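Local coordinates for protein 3-dehydroshikimate dehydratase (Pseudomonas putida, PDB 5HMQ) that catalyses the divalent-metal-dependent dehydration of 3-dehydroshikimate to protocatechuate, a shared intermediate in the breakdown of quinate and shikimate, at residues Leu80-Gln91 with Leu121-Leu131; Asp221-Leu230 with Leu266-Leu274. All coordinates share one frame; numbering follows the deposited sequence.

Interaction 1 (Leu80-Gln91 with Leu121-Leu131)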
loop_
_atom_site.group_PDB
_atom_site.type_symbol
_atom_site.label_atom_id
_atom_site.label_comp_id
_atom_site.label_asym_id
_atom_site.label_seq_id
_atom_site.Cartn_x
_atom_site.Cartn_y
_atom_site.Cartn_z
ATOM N N LEU C 80 -3.117 13.567 -39.116
ATOM C CA LEU C 80 -2.277 12.629 -39.854
ATOM C C LEU C 80 -0.798 12.863 -39.563
ATOM O O LEU C 80 -0.024 11.906 -39.441
ATOM C CB LEU C 80 -2.559 12.748 -41.351
ATOM C CG LEU C 80 -3.960 12.324 -41.796
ATOM C CD1 LEU C 80 -4.214 12.717 -43.236
ATOM C CD2 LEU C 80 -4.118 10.824 -41.624
ATOM N N ASP C 81 -0.395 14.131 -39.433
ATOM C CA ASP C 81 0.971 14.447 -39.026
ATOM C C ASP C 81 1.291 13.854 -37.661
ATOM O O ASP C 81 2.398 13.349 -37.436
ATOM C CB ASP C 81 1.163 15.963 -39.007
ATOM C CG ASP C 81 1.108 16.577 -40.392
ATOM O OD1 ASP C 81 0.525 15.957 -41.304
ATOM O OD2 ASP C 81 1.595 17.717 -40.549
ATOM N N ARG C 82 0.329 13.903 -36.739
ATOM C CA ARG C 82 0.511 13.269 -35.439
ATOM C C ARG C 82 0.625 11.756 -35.578
ATOM O O ARG C 82 1.452 11.125 -34.909
ATOM C CB ARG C 82 -0.640 13.668 -34.511
ATOM C CG ARG C 82 -0.635 13.006 -33.144
ATOM C CD ARG C 82 -1.596 13.717 -32.195
ATOM N NE ARG C 82 -2.976 13.716 -32.677
ATOM C CZ ARG C 82 -3.922 12.888 -32.249
ATOM N NH1 ARG C 82 -3.645 11.976 -31.326
ATOM N NH2 ARG C 82 -5.149 12.971 -32.746
ATOM N N ALA C 83 -0.189 11.155 -36.452
ATOM C CA ALA C 83 -0.087 9.718 -36.690
ATOM C C ALA C 83 1.281 9.341 -37.247
ATOM O O ALA C 83 1.870 8.335 -36.834
ATOM C CB ALA C 83 -1.196 9.264 -37.638
ATOM N N GLU C 84 1.807 10.142 -38.178
ATOM C CA GLU C 84 3.110 9.831 -38.763
ATOM C C GLU C 84 4.220 9.914 -37.722
ATOM O O GLU C 84 5.173 9.125 -37.758
ATOM C CB GLU C 84 3.403 10.767 -39.935
ATOM C CG GLU C 84 2.504 10.559 -41.150
ATOM C CD GLU C 84 2.781 9.247 -41.866
ATOM O OE1 GLU C 84 3.946 8.801 -41.861
ATOM O OE2 GLU C 84 1.835 8.668 -42.443
ATOM N N ARG C 85 4.124 10.870 -36.792
ATOM C CA ARG C 85 5.101 10.944 -35.710
ATOM C C ARG C 85 5.040 9.707 -34.824
ATOM O O ARG C 85 6.075 9.208 -34.367
ATOM C CB ARG C 85 4.889 12.213 -34.883
ATOM C CG ARG C 85 5.210 13.499 -35.634
ATOM C CD ARG C 85 5.333 14.691 -34.691
ATOM N NE ARG C 85 4.127 14.896 -33.894
ATOM C CZ ARG C 85 3.088 15.629 -34.282
ATOM N NH1 ARG C 85 3.102 16.231 -35.464
ATOM N NH2 ARG C 85 2.033 15.757 -33.487
ATOM N N LYS C 86 3.835 9.200 -34.558
ATOM C CA LYS C 86 3.724 7.966 -33.787
ATOM C C LYS C 86 4.286 6.783 -34.568
ATOM O O LYS C 86 4.948 5.913 -33.991
ATOM C CB LYS C 86 2.269 7.719 -33.389
ATOM C CG LYS C 86 1.645 8.859 -32.592
ATOM C CD LYS C 86 2.588 9.371 -31.506
ATOM C CE LYS C 86 2.124 10.717 -30.968
ATOM N NZ LYS C 86 3.111 11.324 -30.026
ATOM N N PHE C 87 4.033 6.738 -35.880
ATOM C CA PHE C 87 4.650 5.721 -36.727
ATOM C C PHE C 87 6.169 5.763 -36.621
ATOM O O PHE C 87 6.820 4.721 -36.471
ATOM C CB PHE C 87 4.207 5.903 -38.181
ATOM C CG PHE C 87 2.740 5.669 -38.406
ATOM C CD1 PHE C 87 2.002 4.886 -37.534
ATOM C CD2 PHE C 87 2.100 6.234 -39.496
ATOM C CE1 PHE C 87 0.651 4.670 -37.745
ATOM C CE2 PHE C 87 0.751 6.024 -39.713
ATOM C CZ PHE C 87 0.026 5.241 -38.837
ATOM N N ASP C 88 6.756 6.964 -36.699
ATOM C CA ASP C 88 8.200 7.096 -36.509
ATOM C C ASP C 88 8.631 6.520 -35.169
ATOM O O ASP C 88 9.652 5.827 -35.078
ATOM C CB ASP C 88 8.627 8.563 -36.609
ATOM C CG ASP C 88 8.423 9.146 -37.995
ATOM O OD1 ASP C 88 8.387 8.373 -38.976
ATOM O OD2 ASP C 88 8.310 10.385 -38.104
ATOM N N LEU C 89 7.862 6.798 -34.117
ATOM C CA LEU C 89 8.217 6.330 -32.784
ATOM C C LEU C 89 8.158 4.808 -32.700
ATOM O O LEU C 89 9.029 4.179 -32.088
ATOM C CB LEU C 89 7.282 6.972 -31.760
ATOM C CG LEU C 89 7.532 6.755 -30.272
ATOM C CD1 LEU C 89 8.898 7.282 -29.915
ATOM C CD2 LEU C 89 6.464 7.472 -29.465
HETATM N N MSE C 90 7.151 4.204 -33.322
HETATM C CA MSE C 90 6.964 2.757 -33.283
HETATM C C MSE C 90 8.096 2.005 -33.973
HETATM O O MSE C 90 8.524 0.951 -33.506
HETATM C CB MSE C 90 5.630 2.385 -33.927
HETATM C CG MSE C 90 4.432 2.904 -33.168
HETATM SE SE MSE C 90 2.852 3.012 -34.286
HETATM C CE MSE C 90 2.636 1.111 -34.674
ATOM N N GLN C 91 8.577 2.551 -35.090
ATOM C CA GLN C 91 9.679 1.904 -35.794
ATOM C C GLN C 91 10.978 1.983 -35.002
ATOM O O GLN C 91 11.821 1.087 -35.112
ATOM C CB GLN C 91 9.834 2.503 -37.190
ATOM C CG GLN C 91 8.834 1.916 -38.175
ATOM C CD GLN C 91 8.836 2.604 -39.524
ATOM O OE1 GLN C 91 9.343 3.714 -39.668
ATOM N NE2 GLN C 91 8.261 1.942 -40.523
ATOM N N LEU C 121 -8.491 5.698 -44.182
ATOM C CA LEU C 121 -7.366 6.573 -44.492
ATOM C C LEU C 121 -6.212 6.339 -43.528
ATOM O O LEU C 121 -5.051 6.242 -43.946
ATOM C CB LEU C 121 -7.817 8.032 -44.461
ATOM C CG LEU C 121 -6.753 9.114 -44.650
ATOM C CD1 LEU C 121 -6.073 8.973 -46.001
ATOM C CD2 LEU C 121 -7.380 10.491 -44.508
ATOM N N LEU C 122 -6.513 6.222 -42.231
ATOM C CA LEU C 122 -5.469 5.915 -41.258
ATOM C C LEU C 122 -4.883 4.533 -41.515
ATOM O O LEU C 122 -3.668 4.334 -41.394
ATOM C CB LEU C 122 -6.030 6.012 -39.839
ATOM C CG LEU C 122 -5.038 5.858 -38.684
ATOM C CD1 LEU C 122 -3.935 6.903 -38.776
ATOM C CD2 LEU C 122 -5.758 5.953 -37.346
ATOM N N GLY C 123 -5.733 3.568 -41.876
ATOM C CA GLY C 123 -5.234 2.249 -42.231
ATOM C C GLY C 123 -4.322 2.277 -43.441
ATOM O O GLY C 123 -3.318 1.561 -43.491
ATOM N N GLU C 124 -4.657 3.105 -44.434
ATOM C CA GLU C 124 -3.792 3.250 -45.603
ATOM C C GLU C 124 -2.439 3.836 -45.217
ATOM O O GLU C 124 -1.394 3.359 -45.678
ATOM C CB GLU C 124 -4.473 4.123 -46.658
ATOM C CG GLU C 124 -5.725 3.506 -47.269
ATOM C CD GLU C 124 -6.527 4.502 -48.084
ATOM O OE1 GLU C 124 -6.057 5.649 -48.251
ATOM O OE2 GLU C 124 -7.624 4.140 -48.562
ATOM N N HIS C 125 -2.436 4.865 -44.365
ATOM C CA HIS C 125 -1.177 5.445 -43.907
ATOM C C HIS C 125 -0.356 4.438 -43.111
ATOM O O HIS C 125 0.865 4.352 -43.281
ATOM C CB HIS C 125 -1.447 6.693 -43.064
ATOM C CG HIS C 125 -1.699 7.928 -43.872
ATOM N ND1 HIS C 125 -0.799 8.971 -43.935
ATOM C CD2 HIS C 125 -2.744 8.287 -44.653
ATOM C CE1 HIS C 125 -1.282 9.920 -44.716
ATOM N NE2 HIS C 125 -2.461 9.530 -45.165
ATOM N N ALA C 126 -1.004 3.677 -42.229
ATOM C CA ALA C 126 -0.275 2.668 -41.466
ATOM C C ALA C 126 0.205 1.534 -42.361
ATOM O O ALA C 126 1.357 1.097 -42.256
ATOM C CB ALA C 126 -1.152 2.127 -40.339
ATOM N N GLY C 127 -0.663 1.047 -43.250
ATOM C CA GLY C 127 -0.265 -0.025 -44.148
ATOM C C GLY C 127 0.904 0.354 -45.036
ATOM O O GLY C 127 1.794 -0.462 -45.292
ATOM N N LYS C 128 0.921 1.602 -45.513
ATOM C CA LYS C 128 2.012 2.064 -46.365
ATOM C C LYS C 128 3.359 1.922 -45.670
ATOM O O LYS C 128 4.351 1.529 -46.293
ATOM C CB LYS C 128 1.758 3.510 -46.786
ATOM C CG LYS C 128 2.877 4.151 -47.582
ATOM C CD LYS C 128 2.460 5.537 -48.047
ATOM C CE LYS C 128 3.564 6.231 -48.822
ATOM N NZ LYS C 128 3.152 7.606 -49.213
ATOM N N ARG C 129 3.417 2.235 -44.381
ATOM C CA ARG C 129 4.659 2.154 -43.628
ATOM C C ARG C 129 4.903 0.778 -43.024
ATOM O O ARG C 129 5.886 0.603 -42.296
ATOM C CB ARG C 129 4.683 3.236 -42.548
ATOM C CG ARG C 129 4.709 4.630 -43.156
ATOM C CD ARG C 129 4.963 5.701 -42.128
ATOM N NE ARG C 129 6.225 5.495 -41.428
ATOM C CZ ARG C 129 6.767 6.388 -40.608
ATOM N NH1 ARG C 129 6.160 7.548 -40.400
ATOM N NH2 ARG C 129 7.914 6.122 -39.997
ATOM N N GLY C 130 4.036 -0.193 -43.299
ATOM C CA GLY C 130 4.197 -1.523 -42.745
ATOM C C GLY C 130 3.733 -1.666 -41.316
ATOM O O GLY C 130 4.282 -2.484 -40.572
ATOM N N LEU C 131 2.732 -0.890 -40.913
ATOM C CA LEU C 131 2.223 -0.871 -39.551
ATOM C C LEU C 131 0.729 -1.176 -39.559
ATOM O O LEU C 131 0.089 -1.257 -40.611
ATOM C CB LEU C 131 2.511 0.479 -38.880
ATOM C CG LEU C 131 3.984 0.901 -38.958
ATOM C CD1 LEU C 131 4.185 2.311 -38.430
ATOM C CD2 LEU C 131 4.882 -0.085 -38.223
HETATM O O HOH W 1 2.226 6.472 -44.230
#
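Phe-87 of helix 76-93 packs on Leu-131, just past the end of helix 112-128; the two are neighbouring outer helices of a TIM barrel, and their segments here run roughly parallel, 32° apart, as expected of successive beta-alpha units in a barrel. The inner side is the tightly packed one. The Phe-87 ring reaches across the groove: its CZ lies 3.7 Å from CB of Ala-126, and on the way its CD1 meets Leu-131 CD1 at 3.5 Å. The small Ala-126 leaves room for so large a ring, and Ile-133 of strand 132-136 closes the layer beneath. Ala-83 adds its methyl to Leu-122 CD1, both buried against the sheet. Buried Leu-80 makes a CH-pi contact, its CD2 over the centre of the His-125 ring, 9° off the normal.

The rest of the contact is polar, reaching the exposed Asp-88 and Gln-91. His-125 ND1 gives an almost straight bond to Glu-84 OE2, and a water donates both to that oxygen and to His-125 O, bridging the helices. The chain of Glu-84 is bent at chi2 (-70°), which turns its carboxylate back toward the other helix so that OE1 can form a salt bridge with NH1 of Arg-129 at 2.9 Å. Asp-88 OD1 completes a salt-bridge network with NH1 and NH2, though the NH2 distance is doubtfully short. Arginine suits this place because it has enough N-H groups for three acceptors, while CB of Phe-87 covers one guanidinium face. Just beyond it, Gly-130 takes the positive phi of a Schellman motif. NH2 of Arg-129 also donates to Gln-91 OE1, from above the amide plane.

Interaction 2 (Asp221-Leu230 with Leu266-Leu274)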
loop_
_atom_site.group_PDB
_atom_site.type_symbol
_atom_site.label_atom_id
_atom_site.label_comp_id
_atom_site.label_asym_id
_atom_site.label_seq_id
_atom_site.Cartn_x
_atom_site.Cartn_y
_atom_site.Cartn_z
ATOM N N ASP C 221 -17.265 -11.276 -15.733
ATOM C CA ASP C 221 -17.151 -12.625 -16.284
ATOM C C ASP C 221 -16.078 -12.607 -17.366
ATOM O O ASP C 221 -16.360 -12.444 -18.556
ATOM C CB ASP C 221 -18.498 -13.095 -16.818
ATOM C CG ASP C 221 -18.468 -14.532 -17.303
ATOM O OD1 ASP C 221 -17.518 -15.263 -16.957
ATOM O OD2 ASP C 221 -19.400 -14.931 -18.032
HETATM N N MSE C 222 -14.830 -12.783 -16.942
HETATM C CA MSE C 222 -13.677 -12.754 -17.837
HETATM C C MSE C 222 -13.705 -13.896 -18.846
HETATM O O MSE C 222 -13.494 -13.694 -20.043
HETATM C CB MSE C 222 -12.390 -12.827 -17.022
HETATM C CG MSE C 222 -12.263 -11.712 -16.003
HETATM SE SE MSE C 222 -11.458 -10.120 -16.746
HETATM C CE MSE C 222 -12.970 -8.989 -17.023
ATOM N N ALA C 223 -13.956 -15.109 -18.342
ATOM C CA ALA C 223 -13.982 -16.279 -19.214
ATOM C C ALA C 223 -15.098 -16.173 -20.244
ATOM O O ALA C 223 -14.934 -16.599 -21.392
ATOM C CB ALA C 223 -14.138 -17.552 -18.382
ATOM N N GLY C 224 -16.234 -15.590 -19.857
ATOM C CA GLY C 224 -17.318 -15.380 -20.799
ATOM C C GLY C 224 -17.015 -14.341 -21.856
ATOM O O GLY C 224 -17.728 -14.268 -22.862
ATOM N N PHE C 225 -15.982 -13.530 -21.645
ATOM C CA PHE C 225 -15.540 -12.557 -22.634
ATOM C C PHE C 225 -14.476 -13.136 -23.557
ATOM O O PHE C 225 -14.497 -12.882 -24.766
ATOM C CB PHE C 225 -15.006 -11.304 -21.931
ATOM C CG PHE C 225 -14.614 -10.198 -22.869
ATOM C CD1 PHE C 225 -15.566 -9.325 -23.370
ATOM C CD2 PHE C 225 -13.289 -10.018 -23.236
ATOM C CE1 PHE C 225 -15.207 -8.304 -24.226
ATOM C CE2 PHE C 225 -12.924 -8.996 -24.094
ATOM C CZ PHE C 225 -13.885 -8.138 -24.589
ATOM N N LEU C 226 -13.552 -13.926 -23.006
ATOM C CA LEU C 226 -12.497 -14.523 -23.811
ATOM C C LEU C 226 -13.011 -15.688 -24.648
ATOM O O LEU C 226 -12.476 -15.948 -25.732
ATOM C CB LEU C 226 -11.346 -14.980 -22.911
ATOM C CG LEU C 226 -10.088 -15.493 -23.614
ATOM C CD1 LEU C 226 -9.559 -14.451 -24.587
ATOM C CD2 LEU C 226 -9.019 -15.870 -22.597
ATOM N N ALA C 227 -14.033 -16.396 -24.163
ATOM C CA ALA C 227 -14.540 -17.560 -24.889
ATOM C C ALA C 227 -15.007 -17.220 -26.299
ATOM O O ALA C 227 -14.581 -17.908 -27.243
ATOM C CB ALA C 227 -15.647 -18.236 -24.073
ATOM N N PRO C 228 -15.849 -16.205 -26.531
ATOM C CA PRO C 228 -16.199 -15.877 -27.924
ATOM C C PRO C 228 -15.006 -15.430 -28.752
ATOM O O PRO C 228 -14.991 -15.646 -29.971
ATOM C CB PRO C 228 -17.241 -14.759 -27.778
ATOM C CG PRO C 228 -17.737 -14.866 -26.378
ATOM C CD PRO C 228 -16.571 -15.340 -25.580
ATOM N N ILE C 229 -14.008 -14.803 -28.124
ATOM C CA ILE C 229 -12.814 -14.376 -28.851
ATOM C C ILE C 229 -12.086 -15.581 -29.436
ATOM O O ILE C 229 -11.733 -15.601 -30.621
ATOM C CB ILE C 229 -11.893 -13.556 -27.931
ATOM C CG1 ILE C 229 -12.581 -12.258 -27.509
ATOM C CG2 ILE C 229 -10.571 -13.264 -28.624
ATOM C CD1 ILE C 229 -11.820 -11.481 -26.457
ATOM N N LEU C 230 -11.856 -16.608 -28.613
ATOM C CA LEU C 230 -11.127 -17.781 -29.083
ATOM C C LEU C 230 -11.928 -18.600 -30.086
ATOM O O LEU C 230 -11.332 -19.318 -30.897
ATOM C CB LEU C 230 -10.712 -18.659 -27.900
ATOM C CG LEU C 230 -9.783 -18.010 -26.871
ATOM C CD1 LEU C 230 -9.559 -18.931 -25.681
ATOM C CD2 LEU C 230 -8.461 -17.630 -27.510
ATOM N N LEU C 266 -7.134 -17.177 -15.816
ATOM C CA LEU C 266 -8.121 -16.854 -16.841
ATOM C C LEU C 266 -8.146 -17.902 -17.944
ATOM O O LEU C 266 -9.221 -18.287 -18.421
ATOM C CB LEU C 266 -7.829 -15.476 -17.431
ATOM C CG LEU C 266 -8.599 -15.119 -18.704
ATOM C CD1 LEU C 266 -10.098 -15.102 -18.457
ATOM C CD2 LEU C 266 -8.130 -13.788 -19.264
ATOM N N GLU C 267 -6.970 -18.368 -18.371
ATOM C CA GLU C 267 -6.915 -19.355 -19.445
ATOM C C GLU C 267 -7.593 -20.659 -19.040
ATOM O O GLU C 267 -8.347 -21.240 -19.830
ATOM C CB GLU C 267 -5.463 -19.612 -19.845
ATOM C CG GLU C 267 -4.830 -18.483 -20.639
ATOM C CD GLU C 267 -3.410 -18.793 -21.058
ATOM O OE1 GLU C 267 -2.999 -19.969 -20.945
ATOM O OE2 GLU C 267 -2.705 -17.863 -21.502
ATOM N N GLU C 268 -7.340 -21.131 -17.817
ATOM C CA GLU C 268 -7.958 -22.370 -17.361
ATOM C C GLU C 268 -9.472 -22.220 -17.267
ATOM O O GLU C 268 -10.228 -23.075 -17.747
ATOM C CB GLU C 268 -7.371 -22.783 -16.012
ATOM C CG GLU C 268 -8.195 -23.854 -15.321
ATOM C CD GLU C 268 -7.724 -24.102 -13.895
ATOM O OE1 GLU C 268 -7.813 -23.173 -13.075
ATOM O OE2 GLU C 268 -7.250 -25.209 -13.609
ATOM N N GLN C 269 -9.933 -21.129 -16.652
ATOM C CA GLN C 269 -11.367 -20.896 -16.541
ATOM C C GLN C 269 -11.999 -20.693 -17.903
ATOM O O GLN C 269 -13.149 -21.092 -18.120
ATOM C CB GLN C 269 -11.651 -19.684 -15.648
ATOM C CG GLN C 269 -11.198 -19.855 -14.220
ATOM C CD GLN C 269 -11.817 -21.076 -13.574
ATOM O OE1 GLN C 269 -11.117 -22.014 -13.191
ATOM N NE2 GLN C 269 -13.137 -21.073 -13.454
ATOM N N THR C 270 -11.271 -20.085 -18.836
ATOM C CA THR C 270 -11.824 -19.962 -20.174
ATOM C C THR C 270 -11.887 -21.326 -20.848
ATOM O O THR C 270 -12.926 -21.686 -21.411
ATOM C CB THR C 270 -10.995 -18.975 -20.999
ATOM O OG1 THR C 270 -10.993 -17.693 -20.356
ATOM C CG2 THR C 270 -11.571 -18.826 -22.393
ATOM N N ARG C 271 -10.847 -22.151 -20.672
ATOM C CA ARG C 271 -10.861 -23.489 -21.261
ATOM C C ARG C 271 -12.046 -24.295 -20.751
ATOM O O ARG C 271 -12.777 -24.909 -21.536
ATOM C CB ARG C 271 -9.557 -24.228 -20.960
ATOM C CG ARG C 271 -9.581 -25.683 -21.434
ATOM C CD ARG C 271 -8.261 -26.404 -21.210
ATOM N NE ARG C 271 -7.853 -26.385 -19.808
ATOM C CZ ARG C 271 -8.402 -27.143 -18.862
ATOM N NH1 ARG C 271 -9.385 -27.981 -19.162
ATOM N NH2 ARG C 271 -7.969 -27.062 -17.612
ATOM N N LEU C 272 -12.277 -24.268 -19.437
ATOM C CA LEU C 272 -13.408 -24.999 -18.874
ATOM C C LEU C 272 -14.726 -24.477 -19.425
ATOM O O LEU C 272 -15.670 -25.249 -19.635
ATOM C CB LEU C 272 -13.389 -24.903 -17.350
ATOM C CG LEU C 272 -12.214 -25.580 -16.642
ATOM C CD1 LEU C 272 -12.115 -25.123 -15.195
ATOM C CD2 LEU C 272 -12.344 -27.095 -16.725
ATOM N N ARG C 273 -14.812 -23.166 -19.659
ATOM C CA ARG C 273 -16.033 -22.600 -20.217
ATOM C C ARG C 273 -16.298 -23.141 -21.618
ATOM O O ARG C 273 -17.440 -23.479 -21.948
ATOM C CB ARG C 273 -15.953 -21.075 -20.227
ATOM C CG ARG C 273 -17.178 -20.394 -20.806
ATOM C CD ARG C 273 -18.332 -20.450 -19.819
ATOM N NE ARG C 273 -17.978 -19.864 -18.529
ATOM C CZ ARG C 273 -18.205 -18.599 -18.194
ATOM N NH1 ARG C 273 -18.791 -17.780 -19.055
ATOM N NH2 ARG C 273 -17.847 -18.153 -16.997
ATOM N N LEU C 274 -15.256 -23.245 -22.457
ATOM C CA LEU C 274 -15.461 -23.803 -23.791
ATOM C C LEU C 274 -15.836 -25.275 -23.729
ATOM O O LEU C 274 -16.649 -25.745 -24.535
ATOM C CB LEU C 274 -14.229 -23.637 -24.690
ATOM C CG LEU C 274 -13.653 -22.315 -25.228
ATOM C CD1 LEU C 274 -14.757 -21.367 -25.688
ATOM C CD2 LEU C 274 -12.652 -21.629 -24.317
#
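Arg-273 and Asp-221 make the polar part of this contact, an end-on salt bridge with one nitrogen to each oxygen. NH1 reaches the syn lone pair of OD2 at 3.1 Å in a nearly straight bond, and NH2 meets OD1 at 2.9 Å, tilted from the guanidinium plane. Bends at chi2 (75°) and chi3 (56°) fold the arginine across Ala-223, whose CB lies over one face. Asp-221 is also the N-cap of its helix: OD1 accepts from Gly-224 N, so the carboxylate is held from two directions. Glycine fits at 224 because a CB there would run into both Arg-273 NH1, which passes 3.3 Å from its CA, and Asp-221 OD2.

The two helices belong to the outer layer of the TIM barrel, and their segments 222-230 and 266-274 cross at -67°, with Thr-270 as a knob in a hole formed by Ala-223, Leu-226, Ala-227 and Leu-230. The alanines let the backbones come close, 4.4 Å between CA of Ala-223 and CA of Thr-270. The threonine hydroxyl, buried here, is satisfied by Leu-266 O.

Apolar contacts lie at both ends: Leu-266 CD1 touches CB of Met-222, a selenomethionine, at 3.5 Å, and Leu-274 CD1 meets Ala-227 CB at 3.6 Å.

Overall arrangement
Both contacts join helices of the N-terminal TIM barrel, where the catalytic metal is held by Glu-136, Asp-167, Gln-193 and Glu-241, at or just past the ends of four of the eight parallel strands. Interaction 1 comes first along the chain and links helices 76-93 and 112-128, on either side of strand 97-101 in sequence; interaction 2 follows, bringing helix 222-231 against helix 252-276, with strand 238-240 between them in sequence. Their centres are 33 Å apart and their nearest atoms about 20 Å, so they do not touch and lie in separate parts of the helical layer. Interaction 2 is nearer the centre of the chain, and Glu-268 on its second helix forms a salt bridge with Arg-380.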